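Local structure of uncharacterized protein conserved in bacteria (Cupriavidus necator, 5DMH) at residues A99-L104 and L136-S141. The protein catalyses the ATP-dependent phosphorylation of 3-oxo-tetronate to 3-oxo-tetronate 4-phosphate, a kinase step in carbohydrate metabolism. Sequence-based numbering, arbitrary orientation.
Sequences AALQWL and LAALDS
The backbone O of A138, whose methyl group meets L101, accepts a hydrogen bond from NH1 of R105, so the helix carrying L101 also reaches the last turn of helix 128-139 by a polar link. Between the two segments themselves the contact is apolar and small, with 118 Å² buried in all. L101 does the work from its side with both branches: CD2 lies 3.8 Å from CB of A138, while CD1 meets CD1 of L139 at 4.0 Å. Its CG stands anti to the backbone N (chi1 171°), which carries the fork out from helix 90-106 toward helix 128-139; the nearest CA atoms, those of L101 and A138, are 8.6 Å apart. L139 crosses L101 at a slant and reaches it with one methyl. Just beyond, D140 takes a positive phi (54°) and closes the helix in a Schellman motif: S141 N bonds to L136 O at 2.9 Å, and D140 N bonds back to A137 O. F112 of strand 111-115 touches both L101 and L139, and I37 of strand 34-38 also packs on L101. This is helix-to-helix packing over parallel strands in the alpha/beta sugar-binding N-terminal domain, away from the ADP pocket.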
ATOM      1  N   ALA A  99      15.914  -9.189  -1.680  1.00 16.88           N
ATOM      2  CA  ALA A  99      16.471  -8.737  -2.954  1.00 17.92           C
ATOM      3  C   ALA A  99      16.297  -7.232  -3.114  1.00 18.34           C
ATOM      4  O   ALA A  99      17.239  -6.518  -3.507  1.00 19.20           O
ATOM      5  CB  ALA A  99      15.827  -9.489  -4.132  1.00 18.86           C
ATOM      6  N   ALA A 100      15.102  -6.741  -2.807  1.00 17.53           N
ATOM      7  CA  ALA A 100      14.852  -5.294  -2.812  1.00 18.08           C
ATOM      8  C   ALA A 100      15.767  -4.515  -1.864  1.00 17.50           C
ATOM      9  O   ALA A 100      16.260  -3.412  -2.197  1.00 16.74           O
ATOM     10  CB  ALA A 100      13.406  -5.010  -2.488  1.00 19.92           C
ATOM     11  N   LEU A 101      16.021  -5.084  -0.695  1.00 17.56           N
ATOM     12  CA  LEU A 101      16.873  -4.415   0.285  1.00 15.68           C
ATOM     13  C   LEU A 101      18.278  -4.231  -0.268  1.00 17.25           C
ATOM     14  O   LEU A 101      18.893  -3.162  -0.151  1.00 20.57           O
ATOM     15  CB  LEU A 101      16.950  -5.223   1.563  1.00 16.69           C
ATOM     16  CG  LEU A 101      17.976  -4.752   2.591  1.00 17.10           C
ATOM     17  CD1 LEU A 101      17.562  -3.437   3.242  1.00 22.50           C
ATOM     18  CD2 LEU A 101      18.159  -5.808   3.661  1.00 17.43           C
ATOM     19  N   GLN A 102      18.808  -5.294  -0.846  1.00 16.86           N
ATOM     20  CA  GLN A 102      20.155  -5.229  -1.394  1.00 20.61           C
ATOM     21  C   GLN A 102      20.204  -4.199  -2.509  1.00 20.69           C
ATOM     22  O   GLN A 102      21.150  -3.399  -2.581  1.00 20.48           O
ATOM     23  CB  GLN A 102      20.599  -6.602  -1.893  1.00 22.97           C
ATOM     24  CG  GLN A 102      21.848  -6.574  -2.755  1.00 29.75           C
ATOM     25  CD  GLN A 102      23.038  -5.993  -2.057  1.00 32.00           C
ATOM     26  OE1 GLN A 102      23.112  -5.944  -0.816  1.00 31.73           O
ATOM     27  NE2 GLN A 102      24.003  -5.539  -2.852  1.00 27.95           N
ATOM     28  N   TRP A 103      19.190  -4.194  -3.382  1.00 21.83           N
ATOM     29  CA  TRP A 103      19.171  -3.222  -4.481  1.00 20.34           C
ATOM     30  C   TRP A 103      19.205  -1.789  -3.923  1.00 21.01           C
ATOM     31  O   TRP A 103      19.956  -0.919  -4.402  1.00 20.57           O
ATOM     32  CB  TRP A 103      17.963  -3.456  -5.408  1.00 19.11           C
ATOM     33  CG  TRP A 103      17.935  -2.513  -6.567  1.00 18.78           C
ATOM     34  CD1 TRP A 103      18.635  -2.612  -7.742  1.00 24.80           C
ATOM     35  CD2 TRP A 103      17.189  -1.297  -6.644  1.00 17.79           C
ATOM     36  NE1 TRP A 103      18.365  -1.532  -8.541  1.00 24.37           N
ATOM     37  CE2 TRP A 103      17.475  -0.710  -7.894  1.00 25.47           C
ATOM     38  CE3 TRP A 103      16.304  -0.654  -5.778  1.00 20.10           C
ATOM     39  CZ2 TRP A 103      16.895   0.496  -8.306  1.00 30.31           C
ATOM     40  CZ3 TRP A 103      15.726   0.539  -6.177  1.00 20.33           C
ATOM     41  CH2 TRP A 103      16.020   1.105  -7.434  1.00 26.71           C
ATOM     42  N   LEU A 104      18.407  -1.556  -2.892  1.00 18.78           N
ATOM     43  CA  LEU A 104      18.326  -0.238  -2.265  1.00 17.09           C
ATOM     44  C   LEU A 104      19.649   0.166  -1.633  1.00 21.48           C
ATOM     45  O   LEU A 104      20.093   1.302  -1.790  1.00 22.06           O
ATOM     46  CB  LEU A 104      17.216  -0.232  -1.220  1.00 16.16           C
ATOM     47  CG  LEU A 104      15.804  -0.263  -1.810  1.00 19.59           C
ATOM     48  CD1 LEU A 104      14.827  -0.514  -0.681  1.00 19.13           C
ATOM     49  CD2 LEU A 104      15.447   1.035  -2.552  1.00 19.44           C
ATOM     50  N   LEU A 136      15.762  -7.005   9.453  1.00 19.26           N
ATOM     51  CA  LEU A 136      16.615  -6.704  10.608  1.00 17.67           C
ATOM     52  C   LEU A 136      17.894  -7.544  10.598  1.00 22.98           C
ATOM     53  O   LEU A 136      18.985  -7.008  10.785  1.00 18.41           O
ATOM     54  CB  LEU A 136      15.876  -6.939  11.921  1.00 17.14           C
ATOM     55  CG  LEU A 136      14.900  -5.862  12.361  1.00 19.11           C
ATOM     56  CD1 LEU A 136      14.196  -6.355  13.657  1.00 27.57           C
ATOM     57  CD2 LEU A 136      15.602  -4.524  12.567  1.00 19.19           C
ATOM     58  N   ALA A 137      17.753  -8.847  10.371  1.00 19.83           N
ATOM     59  CA  ALA A 137      18.902  -9.739  10.350  1.00 23.66           C
ATOM     60  C   ALA A 137      19.865  -9.315   9.253  1.00 20.17           C
ATOM     61  O   ALA A 137      21.076  -9.242   9.492  1.00 17.76           O
ATOM     62  CB  ALA A 137      18.477 -11.166  10.152  1.00 19.72           C
ATOM     63  N   ALA A 138      19.339  -9.025   8.063  1.00 18.56           N
ATOM     64  CA  ALA A 138      20.202  -8.659   6.951  1.00 17.83           C
ATOM     65  C   ALA A 138      20.872  -7.296   7.167  1.00 18.49           C
ATOM     66  O   ALA A 138      21.993  -7.072   6.704  1.00 20.60           O
ATOM     67  CB  ALA A 138      19.469  -8.726   5.629  1.00 19.73           C
ATOM     68  N   LEU A 139      20.216  -6.426   7.940  1.00 17.42           N
ATOM     69  CA  LEU A 139      20.816  -5.154   8.336  1.00 19.39           C
ATOM     70  C   LEU A 139      21.705  -5.261   9.598  1.00 21.54           C
ATOM     71  O   LEU A 139      22.339  -4.281   9.988  1.00 23.20           O
ATOM     72  CB  LEU A 139      19.694  -4.153   8.605  1.00 25.34           C
ATOM     73  CG  LEU A 139      19.302  -2.979   7.691  1.00 34.25           C
ATOM     74  CD1 LEU A 139      20.012  -2.843   6.376  1.00 23.23           C
ATOM     75  CD2 LEU A 139      17.789  -2.945   7.484  1.00 24.46           C
ATOM     76  N   ASP A 140      21.722  -6.439  10.231  1.00 21.25           N
ATOM     77  CA  ASP A 140      22.399  -6.653  11.510  1.00 23.19           C
ATOM     78  C   ASP A 140      21.937  -5.648  12.580  1.00 24.20           C
ATOM     79  O   ASP A 140      22.747  -5.065  13.307  1.00 24.83           O
ATOM     80  CB  ASP A 140      23.914  -6.584  11.365  1.00 22.28           C
ATOM     81  CG  ASP A 140      24.636  -7.048  12.618  1.00 22.27           C
ATOM     82  OD1 ASP A 140      24.136  -7.965  13.312  1.00 35.63           O
ATOM     83  OD2 ASP A 140      25.699  -6.493  12.921  1.00 25.84           O
ATOM     84  N   SER A 141      20.626  -5.464  12.655  1.00 20.82           N
ATOM     85  CA  SER A 141      19.999  -4.577  13.632  1.00 21.40           C
ATOM     86  C   SER A 141      19.140  -5.407  14.575  1.00 20.98           C
ATOM     87  O   SER A 141      18.486  -6.353  14.143  1.00 21.78           O
ATOM     88  CB  SER A 141      19.133  -3.537  12.930  1.00 22.51           C
ATOM     89  OG  SER A 141      18.612  -2.611  13.864  1.00 22.85           O
TER